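Local coordinates for conserved hypothetical protein (Pseudomonas aeruginosa, PDB 1YLL) that is of unknown function but belongs to the HutD family of bicupin beta-barrel proteins and may be linked to histidine utilisation, at residues G137-L142 with A192-S197; E28-G33 with F40-S45; A47-S52 with C101-G106. All coordinates share one frame; numbering follows the deposited sequence. Where two conformers were deposited one is given.

Contact 1. Residues G137-L142 with A192-S197; sequences GTASTL and AVELDS
T141 and L195 face each other as an antiparallel hydrogen-bonded pair, and the dense part of this contact is built around them. The amide of L195 reaches T141 O at 3.0 Å, while T141 N returns a bond to L195 O. On this face the two side chains cross obliquely, T141 CG2 approaching L195 CD1, with W42 of strand 42-49 beneath. One residue further, L142 and E194 form the non-hydrogen-bonded pair on the other face. Their side chains lie side by side and point the same way: with CG of L142 anti to its backbone N (chi1 167°), CD1 is laid against E194 CG at 3.6 Å. W135 touches both. The ladder belongs to the antiparallel sheet in which strand 187-197 runs between 141-146 and 120-129, part of the beta-barrel architecture expected of a cupin domain.

Toward S140 the strand gives way to the turn 138-140, and the packing becomes wetter. A139 CB still rests on E194 CB at 3.7 Å, but D196 does most of the holding. Its OD1 takes the amide of S140 at 2.9 Å, met from above the carboxylate plane, and also accepts from two waters. One of these waters donates to T138 O as well; the other receives S197 N and lies 2.6 Å from S140 OG. A third water bridges A139 N and E194 OE2. The other oxygen of E194, OE1, makes a salt bridge with R123 of the second subunit; R121 of that subunit packs on T138 and D196.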
ATOM      1  N   GLY D 137       6.117  -8.629  13.384  1.00 11.29           N
ATOM      2  CA  GLY D 137       6.771  -9.855  13.826  1.00 14.99           C
ATOM      3  C   GLY D 137       8.198  -9.927  13.344  1.00 15.60           C
ATOM      4  O   GLY D 137       8.522  -9.332  12.344  1.00 15.81           O
ATOM      5  N   THR D 138       9.048 -10.665  14.042  0.50 16.85           N
ATOM      6  CA  THR D 138      10.437 -10.770  13.619  0.50 16.88           C
ATOM      7  C   THR D 138      10.753 -12.076  12.896  0.50 18.44           C
ATOM      8  O   THR D 138      11.889 -12.295  12.480  0.50 18.14           O
ATOM      9  CB  THR D 138      11.390 -10.644  14.820  0.51 15.98           C
ATOM     10  OG1 THR D 138      12.747 -10.807  14.388  0.24 18.55           O
ATOM     11  CG2 THR D 138      11.068 -11.685  15.841  0.80 13.64           C
ATOM     12  N   ALA D 139       9.758 -12.939  12.732  1.00 18.18           N
ATOM     13  CA  ALA D 139       9.990 -14.220  12.064  1.00 18.30           C
ATOM     14  C   ALA D 139      10.692 -14.029  10.740  1.00 19.08           C
ATOM     15  O   ALA D 139      10.338 -13.137   9.944  1.00 20.73           O
ATOM     16  CB  ALA D 139       8.673 -14.963  11.846  1.00 17.15           C
ATOM     17  N   SER D 140      11.662 -14.901  10.501  1.00 19.43           N
ATOM     18  CA  SER D 140      12.450 -14.862   9.279  1.00 21.47           C
ATOM     19  C   SER D 140      11.695 -15.463   8.109  1.00 19.73           C
ATOM     20  O   SER D 140      11.937 -15.106   6.963  1.00 19.37           O
ATOM     21  CB  SER D 140      13.754 -15.617   9.483  1.00 24.47           C
ATOM     22  OG  SER D 140      13.512 -16.975   9.758  1.00 32.16           O
ATOM     23  N   THR D 141      10.793 -16.405   8.394  1.00 17.18           N
ATOM     24  CA  THR D 141      10.003 -16.987   7.315  1.00 17.39           C
ATOM     25  C   THR D 141       8.514 -16.827   7.576  1.00 16.28           C
ATOM     26  O   THR D 141       8.051 -17.101   8.690  1.00 16.93           O
ATOM     27  CB  THR D 141      10.310 -18.481   7.142  1.00 20.02           C
ATOM     28  OG1 THR D 141      11.637 -18.634   6.614  1.00 24.24           O
ATOM     29  CG2 THR D 141       9.310 -19.126   6.168  1.00 18.28           C
ATOM     30  N   LEU D 142       7.787 -16.319   6.584  1.00 14.70           N
ATOM     31  CA  LEU D 142       6.338 -16.199   6.685  1.00 15.58           C
ATOM     32  C   LEU D 142       5.665 -16.882   5.492  1.00 15.25           C
ATOM     33  O   LEU D 142       5.991 -16.616   4.343  1.00 15.46           O
ATOM     34  CB  LEU D 142       5.858 -14.730   6.772  1.00 15.36           C
ATOM     35  CG  LEU D 142       4.330 -14.558   6.550  1.00 16.95           C
ATOM     36  CD1 LEU D 142       3.558 -15.170   7.718  1.00 18.44           C
ATOM     37  CD2 LEU D 142       3.928 -13.101   6.420  1.00 15.55           C
ATOM     38  N   ALA D 192      -1.694 -17.839   8.776  1.00 12.26           N
ATOM     39  CA  ALA D 192      -0.375 -17.242   8.881  1.00  9.85           C
ATOM     40  C   ALA D 192       0.526 -18.266   9.564  1.00 11.19           C
ATOM     41  O   ALA D 192       0.274 -18.622  10.716  1.00 11.76           O
ATOM     42  CB  ALA D 192      -0.458 -15.984   9.716  1.00 13.39           C
ATOM     43  N   VAL D 193       1.568 -18.693   8.858  1.00 11.22           N
ATOM     44  CA  VAL D 193       2.530 -19.671   9.397  1.00 10.98           C
ATOM     45  C   VAL D 193       3.896 -18.968   9.484  1.00 11.13           C
ATOM     46  O   VAL D 193       4.388 -18.481   8.470  1.00 13.61           O
ATOM     47  CB  VAL D 193       2.633 -20.893   8.476  1.00 12.78           C
ATOM     48  CG1 VAL D 193       3.708 -21.858   9.006  1.00 14.64           C
ATOM     49  CG2 VAL D 193       1.300 -21.629   8.464  1.00 14.40           C
ATOM     50  N   GLU D 194       4.497 -18.911  10.676  1.00 10.90           N
ATOM     51  CA  GLU D 194       5.789 -18.240  10.822  1.00 12.55           C
ATOM     52  C   GLU D 194       6.774 -19.248  11.366  1.00 13.82           C
ATOM     53  O   GLU D 194       6.435 -20.032  12.257  1.00 14.21           O
ATOM     54  CB  GLU D 194       5.644 -16.997  11.728  1.00 15.03           C
ATOM     55  CG  GLU D 194       4.628 -16.022  11.095  1.00 19.28           C
ATOM     56  CD  GLU D 194       4.058 -14.966  12.030  1.00 25.05           C
ATOM     57  OE1 GLU D 194       2.801 -14.731  11.989  1.00 26.21           O
ATOM     58  OE2 GLU D 194       4.859 -14.362  12.768  1.00 24.76           O
ATOM     59  N   LEU D 195       7.973 -19.231  10.800  1.00 14.91           N
ATOM     60  CA  LEU D 195       9.025 -20.155  11.188  1.00 14.99           C
ATOM     61  C   LEU D 195      10.323 -19.379  11.416  1.00 18.84           C
ATOM     62  O   LEU D 195      10.559 -18.347  10.791  1.00 17.90           O
ATOM     63  CB  LEU D 195       9.248 -21.172  10.055  1.00 17.87           C
ATOM     64  CG  LEU D 195       8.072 -22.137   9.809  1.00 16.75           C
ATOM     65  CD1 LEU D 195       7.878 -22.408   8.323  1.00 14.31           C
ATOM     66  CD2 LEU D 195       8.364 -23.435  10.515  1.00 20.08           C
ATOM     67  N   ASP D 196      11.129 -19.881  12.341  1.00 19.25           N
ATOM     68  CA  ASP D 196      12.446 -19.321  12.614  1.00 20.26           C
ATOM     69  C   ASP D 196      13.369 -20.505  12.742  1.00 20.91           C
ATOM     70  O   ASP D 196      12.968 -21.566  13.211  1.00 23.76           O
ATOM     71  CB  ASP D 196      12.450 -18.505  13.885  1.00 22.00           C
ATOM     72  CG  ASP D 196      12.074 -17.067  13.628  1.00 25.59           C
ATOM     73  OD1 ASP D 196      12.736 -16.440  12.772  1.00 26.23           O
ATOM     74  OD2 ASP D 196      11.137 -16.582  14.287  1.00 28.00           O
ATOM     75  N   SER D 197      14.607 -20.306  12.314  1.00 19.65           N
ATOM     76  CA  SER D 197      15.601 -21.366  12.302  1.00 20.83           C
ATOM     77  C   SER D 197      16.525 -21.375  13.498  1.00 21.15           C
ATOM     78  O   SER D 197      16.896 -20.327  14.024  1.00 22.63           O
ATOM     79  CB  SER D 197      16.463 -21.250  11.053  1.00 23.10           C
ATOM     80  OG  SER D 197      15.657 -21.272   9.886  1.00 30.75           O
TER
HETATM   81  O   HOH W   1      12.970 -14.026  14.270  1.00 47.74           O
HETATM   82  O   HOH W   2       7.221 -13.185  14.648  1.00 29.49           O
HETATM   83  O   HOH W   3      15.197 -17.390  11.683  1.00 35.38           O

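Contact 2. Residues E28-G33 with F40-S45; sequences EIARDG and FGWRLS
E28 OE2 is shared by two arginines, one on each strand. R43 NE donates to it across the contact at 2.8 Å, from above the carboxylate plane but within its own guanidinium plane, the two planes standing 87° apart. R31 grips the same carboxylate side-on: its NH2 meets the syn lone pair of OE2 and its NE bonds OE1, so three N-H groups fix the rotation of the acid. R31 and R43 nitrogens approach each other, and the shared carboxylate presumably offsets their charge. R31 NH1 is satisfied by the carbonyls of G34 and G36.

At the other end CG of D32 stands between its backbone N and carbonyl carbon (chi1 62°), bringing OD2 to two amides, G41 N at 2.7 Å and W42 N at 3.1 Å. D32 CB makes a CH-pi contact over the five-membered ring of W42, 3.6 Å from its centroid. Between these ends L44 O takes I29 N at 2.8 Å and, weakly, A30 N: a classic beta bulge. L44 N donates to A30 O, and D32 N to W42 O at 3.2 Å carries the pairing on toward the loop. G33 O, buried here, has no hydrogen-bond partner in the model; F40 CA lies 3.2 Å from it in a CA-H...O contact.

The segments form the loop end of the hairpin of strands 24-31 and 42-49; strand 108-115 pairs with 42-49 beyond it, and W42, L44 and I29 pack against strand 141-146.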
ATOM      1  N   GLU D  28       2.066 -30.181  -2.749  1.00 14.01           N
ATOM      2  CA  GLU D  28       3.076 -29.458  -1.973  1.00 14.23           C
ATOM      3  C   GLU D  28       3.127 -28.023  -2.384  1.00 13.87           C
ATOM      4  O   GLU D  28       3.316 -27.692  -3.562  1.00 16.48           O
ATOM      5  CB  GLU D  28       4.469 -30.095  -2.134  1.00 15.81           C
ATOM      6  CG  GLU D  28       5.568 -29.336  -1.344  1.00 15.80           C
ATOM      7  CD  GLU D  28       6.884 -30.115  -1.236  1.00 20.61           C
ATOM      8  OE1 GLU D  28       7.952 -29.492  -1.370  1.00 22.05           O
ATOM      9  OE2 GLU D  28       6.855 -31.331  -0.993  1.00 20.78           O
ATOM     10  N   ILE D  29       2.966 -27.142  -1.409  1.00 12.51           N
ATOM     11  CA  ILE D  29       3.013 -25.712  -1.672  1.00 13.63           C
ATOM     12  C   ILE D  29       4.450 -25.223  -1.653  1.00 15.77           C
ATOM     13  O   ILE D  29       4.886 -24.505  -2.564  1.00 16.56           O
ATOM     14  CB  ILE D  29       2.193 -24.951  -0.596  1.00 12.96           C
ATOM     15  CG1 ILE D  29       0.716 -25.376  -0.693  1.00 15.37           C
ATOM     16  CG2 ILE D  29       2.347 -23.434  -0.781  1.00 15.13           C
ATOM     17  CD1 ILE D  29      -0.144 -24.803   0.412  1.00 17.78           C
ATOM     18  N   ALA D  30       5.190 -25.624  -0.625  1.00 13.79           N
ATOM     19  CA  ALA D  30       6.555 -25.167  -0.481  1.00 14.83           C
ATOM     20  C   ALA D  30       7.328 -25.961   0.565  1.00 14.69           C
ATOM     21  O   ALA D  30       6.736 -26.619   1.421  1.00 12.96           O
ATOM     22  CB  ALA D  30       6.518 -23.690  -0.062  1.00 15.01           C
ATOM     23  N   ARG D  31       8.656 -25.907   0.496  1.00 14.26           N
ATOM     24  CA  ARG D  31       9.508 -26.532   1.510  1.00 15.04           C
ATOM     25  C   ARG D  31      10.744 -25.639   1.621  1.00 17.11           C
ATOM     26  O   ARG D  31      11.017 -24.857   0.712  1.00 15.96           O
ATOM     27  CB  ARG D  31       9.940 -27.945   1.129  1.00 17.19           C
ATOM     28  CG  ARG D  31      10.773 -27.994  -0.129  1.00 16.98           C
ATOM     29  CD  ARG D  31      11.334 -29.394  -0.289  1.00 18.12           C
ATOM     30  NE  ARG D  31      10.265 -30.391  -0.394  1.00 18.98           N
ATOM     31  CZ  ARG D  31      10.443 -31.690  -0.199  1.00 20.63           C
ATOM     32  NH1 ARG D  31      11.648 -32.161   0.102  1.00 20.69           N
ATOM     33  NH2 ARG D  31       9.410 -32.514  -0.249  1.00 18.86           N
ATOM     34  N   ASP D  32      11.471 -25.732   2.729  1.00 18.67           N
ATOM     35  CA  ASP D  32      12.657 -24.910   2.852  1.00 21.11           C
ATOM     36  C   ASP D  32      13.730 -25.416   1.905  1.00 21.96           C
ATOM     37  O   ASP D  32      14.455 -24.622   1.295  1.00 24.02           O
ATOM     38  CB  ASP D  32      13.197 -24.870   4.287  1.00 21.98           C
ATOM     39  CG  ASP D  32      13.628 -26.233   4.815  1.00 23.03           C
ATOM     40  OD1 ASP D  32      14.606 -26.264   5.612  1.00 26.34           O
ATOM     41  OD2 ASP D  32      13.009 -27.258   4.477  1.00 17.49           O
ATOM     42  N   GLY D  33      13.812 -26.732   1.778  1.00 22.24           N
ATOM     43  CA  GLY D  33      14.802 -27.346   0.905  1.00 25.17           C
ATOM     44  C   GLY D  33      14.912 -28.824   1.233  1.00 26.53           C
ATOM     45  O   GLY D  33      14.076 -29.376   1.952  1.00 25.96           O
ATOM     46  N   PHE D  40      13.381 -32.573   4.303  1.00 20.66           N
ATOM     47  CA  PHE D  40      13.132 -31.144   4.451  1.00 20.07           C
ATOM     48  C   PHE D  40      13.129 -30.680   5.897  1.00 15.87           C
ATOM     49  O   PHE D  40      13.075 -31.479   6.817  1.00 19.37           O
ATOM     50  CB  PHE D  40      11.779 -30.776   3.812  1.00 19.91           C
ATOM     51  CG  PHE D  40      10.586 -31.497   4.415  1.00 19.85           C
ATOM     52  CD1 PHE D  40      10.012 -31.089   5.630  1.00 17.94           C
ATOM     53  CD2 PHE D  40      10.054 -32.610   3.765  1.00 20.85           C
ATOM     54  CE1 PHE D  40       8.914 -31.797   6.189  1.00 17.81           C
ATOM     55  CE2 PHE D  40       8.982 -33.315   4.303  1.00 18.86           C
ATOM     56  CZ  PHE D  40       8.409 -32.904   5.523  1.00 21.19           C
ATOM     57  N   GLY D  41      13.214 -29.367   6.089  1.00 16.45           N
ATOM     58  CA  GLY D  41      13.141 -28.783   7.422  1.00 16.82           C
ATOM     59  C   GLY D  41      11.686 -28.454   7.741  1.00 13.53           C
ATOM     60  O   GLY D  41      11.224 -28.610   8.866  1.00 15.28           O
ATOM     61  N   TRP D  42      10.967 -27.956   6.748  1.00 16.06           N
ATOM     62  CA  TRP D  42       9.539 -27.705   6.918  1.00 14.85           C
ATOM     63  C   TRP D  42       8.920 -27.855   5.540  1.00 14.81           C
ATOM     64  O   TRP D  42       9.586 -27.694   4.501  1.00 13.61           O
ATOM     65  CB  TRP D  42       9.223 -26.322   7.535  1.00 15.16           C
ATOM     66  CG  TRP D  42       9.789 -25.141   6.817  1.00 14.52           C
ATOM     67  CD1 TRP D  42      10.866 -24.388   7.204  1.00 16.94           C
ATOM     68  CD2 TRP D  42       9.302 -24.549   5.612  1.00 17.28           C
ATOM     69  NE1 TRP D  42      11.076 -23.374   6.320  1.00 15.42           N
ATOM     70  CE2 TRP D  42      10.139 -23.446   5.323  1.00 15.35           C
ATOM     71  CE3 TRP D  42       8.237 -24.843   4.740  1.00 16.36           C
ATOM     72  CZ2 TRP D  42       9.957 -22.628   4.187  1.00 14.93           C
ATOM     73  CZ3 TRP D  42       8.054 -24.028   3.621  1.00 12.02           C
ATOM     74  CH2 TRP D  42       8.910 -22.939   3.350  1.00 16.79           C
ATOM     75  N   ARG D  43       7.649 -28.227   5.536  1.00 14.23           N
ATOM     76  CA  ARG D  43       6.912 -28.415   4.310  1.00 12.73           C
ATOM     77  C   ARG D  43       5.464 -28.005   4.542  1.00 11.44           C
ATOM     78  O   ARG D  43       4.876 -28.338   5.582  1.00 11.94           O
ATOM     79  CB  ARG D  43       6.936 -29.884   3.909  1.00 14.10           C
ATOM     80  CG  ARG D  43       6.169 -30.223   2.674  1.00 14.39           C
ATOM     81  CD  ARG D  43       6.516 -31.644   2.279  1.00 18.20           C
ATOM     82  NE  ARG D  43       5.603 -32.222   1.297  1.00 21.05           N
ATOM     83  CZ  ARG D  43       4.457 -32.833   1.592  1.00 22.98           C
ATOM     84  NH1 ARG D  43       3.715 -33.337   0.615  1.00 25.97           N
ATOM     85  NH2 ARG D  43       4.031 -32.921   2.840  1.00 23.35           N
ATOM     86  N   LEU D  44       4.903 -27.289   3.574  1.00 12.25           N
ATOM     87  CA  LEU D  44       3.512 -26.837   3.654  1.00 12.13           C
ATOM     88  C   LEU D  44       2.788 -27.503   2.494  1.00 11.96           C
ATOM     89  O   LEU D  44       3.305 -27.544   1.364  1.00 12.21           O
ATOM     90  CB  LEU D  44       3.460 -25.314   3.470  1.00 12.55           C
ATOM     91  CG  LEU D  44       2.741 -24.296   4.363  1.00 23.31           C
ATOM     92  CD1 LEU D  44       1.867 -23.389   3.472  1.00 15.97           C
ATOM     93  CD2 LEU D  44       1.960 -24.949   5.502  1.00 17.62           C
ATOM     94  N   SER D  45       1.591 -28.005   2.727  1.00 11.43           N
ATOM     95  CA  SER D  45       0.892 -28.675   1.638  1.00 11.93           C
ATOM     96  C   SER D  45      -0.613 -28.710   1.870  1.00 11.65           C
ATOM     97  O   SER D  45      -1.090 -28.427   2.973  1.00 11.94           O
ATOM     98  CB  SER D  45       1.373 -30.128   1.542  1.00 11.30           C
ATOM     99  OG  SER D  45       1.123 -30.824   2.778  1.00 17.39           O
TER

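Contact 3. Residues A47-S52 with C101-G106; sequences ADVGES and CTLLDG
S52 and L103 are joined by the one direct hydrogen bond of this contact: L103 N donates to S52 OG at 2.8 Å, with an N-H...O angle of 167°. The hydroxyl is turned anti to the carbonyl carbon of S52 (chi1 -62°), and from there it reaches the backbone of the other segment, also coming within 3.4 Å of T102 CA. Beside it, S52 CA approaches C101 O at 3.2 Å.

Apolar contact is made chiefly by L103, whose two methyl branches do different jobs. CD1 lies against the backbone where the strand turns, 3.5 Å from E51 N and close to the carbonyl carbon of G50. CD2 meets V49 CG1 at 3.9 Å, the two side chains crossing at a slant. The same V49 methyl faces C101 SG more loosely, at 4.3 Å. Inward, I108 touches both V49 and L103, and W19 also covers V49; C101 is backed by M73 and L75. Outward, G50, E51 and S52 are exposed.

Backbone pairing takes over on either side of this packing. V49 bonds to I108 in strand 108-115, whereas C101 bonds to G53, next to S52, where strand 53-55 runs beside 99-103. The loop 50-52 thus carries the chain from one antiparallel sheet to the other, a connection between two sheets consistent with the beta-barrel of a cupin-family domain.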
ATOM      1  N   ALA D  47      -3.798 -31.434   1.196  1.00 18.87           N
ATOM      2  CA  ALA D  47      -4.013 -32.823   0.809  1.00 19.30           C
ATOM      3  C   ALA D  47      -5.495 -33.055   0.598  1.00 21.72           C
ATOM      4  O   ALA D  47      -6.333 -32.328   1.140  1.00 20.25           O
ATOM      5  CB  ALA D  47      -3.471 -33.779   1.870  1.00 23.42           C
ATOM      6  N   ASP D  48      -5.799 -34.016  -0.270  1.00 21.86           N
ATOM      7  CA  ASP D  48      -7.172 -34.418  -0.520  1.00 22.90           C
ATOM      8  C   ASP D  48      -7.250 -35.757   0.157  1.00 22.96           C
ATOM      9  O   ASP D  48      -6.367 -36.597  -0.015  1.00 23.54           O
ATOM     10  CB  ASP D  48      -7.450 -34.569  -2.009  1.00 27.86           C
ATOM     11  CG  ASP D  48      -7.656 -33.243  -2.688  1.00 32.66           C
ATOM     12  OD1 ASP D  48      -7.168 -32.238  -2.138  1.00 35.44           O
ATOM     13  OD2 ASP D  48      -8.289 -33.199  -3.764  1.00 36.76           O
ATOM     14  N   VAL D  49      -8.275 -35.959   0.970  1.00 18.81           N
ATOM     15  CA  VAL D  49      -8.408 -37.230   1.643  1.00 20.02           C
ATOM     16  C   VAL D  49      -9.768 -37.699   1.182  1.00 18.27           C
ATOM     17  O   VAL D  49     -10.779 -37.113   1.555  1.00 19.20           O
ATOM     18  CB  VAL D  49      -8.399 -37.057   3.161  1.00 20.59           C
ATOM     19  CG1 VAL D  49      -8.407 -38.416   3.829  1.00 21.78           C
ATOM     20  CG2 VAL D  49      -7.178 -36.251   3.583  1.00 25.18           C
ATOM     21  N   GLY D  50      -9.764 -38.741   0.358  1.00 21.00           N
ATOM     22  CA  GLY D  50     -11.002 -39.251  -0.213  1.00 22.23           C
ATOM     23  C   GLY D  50     -11.636 -40.398   0.525  1.00 22.95           C
ATOM     24  O   GLY D  50     -12.822 -40.676   0.321  1.00 23.03           O
ATOM     25  N   GLU D  51     -10.853 -41.052   1.369  1.00 21.72           N
ATOM     26  CA  GLU D  51     -11.325 -42.175   2.168  1.00 25.08           C
ATOM     27  C   GLU D  51     -10.679 -42.198   3.544  1.00 22.33           C
ATOM     28  O   GLU D  51      -9.550 -41.740   3.709  1.00 22.97           O
ATOM     29  CB  GLU D  51     -10.963 -43.477   1.488  1.00 29.38           C
ATOM     30  CG  GLU D  51     -11.678 -43.756   0.204  1.00 37.60           C
ATOM     31  CD  GLU D  51     -11.319 -45.122  -0.316  1.00 42.28           C
ATOM     32  OE1 GLU D  51     -10.137 -45.318  -0.683  1.00 44.35           O
ATOM     33  OE2 GLU D  51     -12.210 -46.000  -0.339  1.00 45.51           O
ATOM     34  N   SER D  52     -11.389 -42.736   4.525  1.00 19.82           N
ATOM     35  CA  SER D  52     -10.841 -42.891   5.867  1.00 18.83           C
ATOM     36  C   SER D  52      -9.714 -43.908   5.755  1.00 21.11           C
ATOM     37  O   SER D  52      -9.794 -44.854   4.969  1.00 22.19           O
ATOM     38  CB  SER D  52     -11.898 -43.430   6.844  1.00 18.07           C
ATOM     39  OG  SER D  52     -12.986 -42.530   6.956  1.00 18.58           O
ATOM     40  N   CYS D 101      -7.302 -41.654  10.258  1.00 13.67           N
ATOM     41  CA  CYS D 101      -8.224 -40.582   9.964  1.00 16.20           C
ATOM     42  C   CYS D 101      -9.581 -41.157   9.583  1.00 15.48           C
ATOM     43  O   CYS D 101      -9.671 -41.985   8.682  1.00 17.05           O
ATOM     44  CB  CYS D 101      -7.696 -39.770   8.789  1.00 16.94           C
ATOM     45  SG  CYS D 101      -8.881 -38.563   8.134  1.00 19.62           S
ATOM     46  N   THR D 102     -10.624 -40.727  10.282  1.00 14.83           N
ATOM     47  CA  THR D 102     -11.980 -41.143   9.945  1.00 15.40           C
ATOM     48  C   THR D 102     -12.676 -39.904   9.364  1.00 15.91           C
ATOM     49  O   THR D 102     -12.769 -38.868  10.030  1.00 17.85           O
ATOM     50  CB  THR D 102     -12.752 -41.585  11.205  1.00 14.90           C
ATOM     51  OG1 THR D 102     -12.153 -42.784  11.719  1.00 17.37           O
ATOM     52  CG2 THR D 102     -14.199 -41.839  10.890  1.00 20.23           C
ATOM     53  N   LEU D 103     -13.137 -40.010   8.119  1.00 15.80           N
ATOM     54  CA  LEU D 103     -13.862 -38.911   7.485  1.00 17.48           C
ATOM     55  C   LEU D 103     -15.274 -38.933   8.081  1.00 18.79           C
ATOM     56  O   LEU D 103     -15.908 -40.002   8.150  1.00 19.38           O
ATOM     57  CB  LEU D 103     -13.940 -39.120   5.979  1.00 18.64           C
ATOM     58  CG  LEU D 103     -12.597 -39.110   5.241  1.00 19.71           C
ATOM     59  CD1 LEU D 103     -12.831 -39.320   3.726  1.00 20.88           C
ATOM     60  CD2 LEU D 103     -11.858 -37.788   5.509  1.00 21.22           C
ATOM     61  N   LEU D 104     -15.756 -37.769   8.494  1.00 17.26           N
ATOM     62  CA  LEU D 104     -17.077 -37.688   9.102  1.00 19.76           C
ATOM     63  C   LEU D 104     -18.178 -37.887   8.074  1.00 19.49           C
ATOM     64  O   LEU D 104     -19.084 -38.709   8.263  1.00 20.62           O
ATOM     65  CB  LEU D 104     -17.252 -36.356   9.820  1.00 17.99           C
ATOM     66  CG  LEU D 104     -16.306 -36.147  11.018  1.00 20.89           C
ATOM     67  CD1 LEU D 104     -16.625 -34.765  11.641  1.00 24.57           C
ATOM     68  CD2 LEU D 104     -16.472 -37.267  12.061  1.00 23.59           C
ATOM     69  N   ASP D 105     -18.095 -37.148   6.973  1.00 20.38           N
ATOM     70  CA  ASP D 105     -19.108 -37.262   5.932  1.00 22.21           C
ATOM     71  C   ASP D 105     -18.530 -36.887   4.570  1.00 22.32           C
ATOM     72  O   ASP D 105     -18.702 -35.759   4.096  1.00 25.50           O
ATOM     73  CB  ASP D 105     -20.291 -36.350   6.262  1.00 26.20           C
ATOM     74  CG  ASP D 105     -21.597 -36.827   5.632  1.00 30.64           C
ATOM     75  OD1 ASP D 105     -21.544 -37.535   4.598  1.00 29.91           O
ATOM     76  OD2 ASP D 105     -22.677 -36.483   6.178  1.00 35.98           O
ATOM     77  N   GLY D 106     -17.837 -37.827   3.955  1.00 20.35           N
ATOM     78  CA  GLY D 106     -17.284 -37.566   2.632  1.00 20.99           C
ATOM     79  C   GLY D 106     -15.887 -36.969   2.613  1.00 21.22           C
ATOM     80  O   GLY D 106     -15.340 -36.582   3.650  1.00 20.23           O
TER

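Overall arrangement
Along the chain, contact 2 closes first, then contact 3, then contact 1. Contacts 2 and 3 both use strand 42-49, the first near its start and the second at its end, so their centres lie about 23 Å apart although their segments adjoin in sequence. From there contact 3 passes to the sheet holding strand 99-103. Contact 1 belongs to another sheet, yet touches contact 2: L195 CD1 packs on W42 CG at 3.7 Å, bringing the sheets of 42-49 and 187-197 together. Contacts 1 and 3 lie on opposite sides of the chain's centre, about 30 Å between centres. This spread is consistent with two cupin-like barrels whose sheets pack together, with W42 among the residues at their junction.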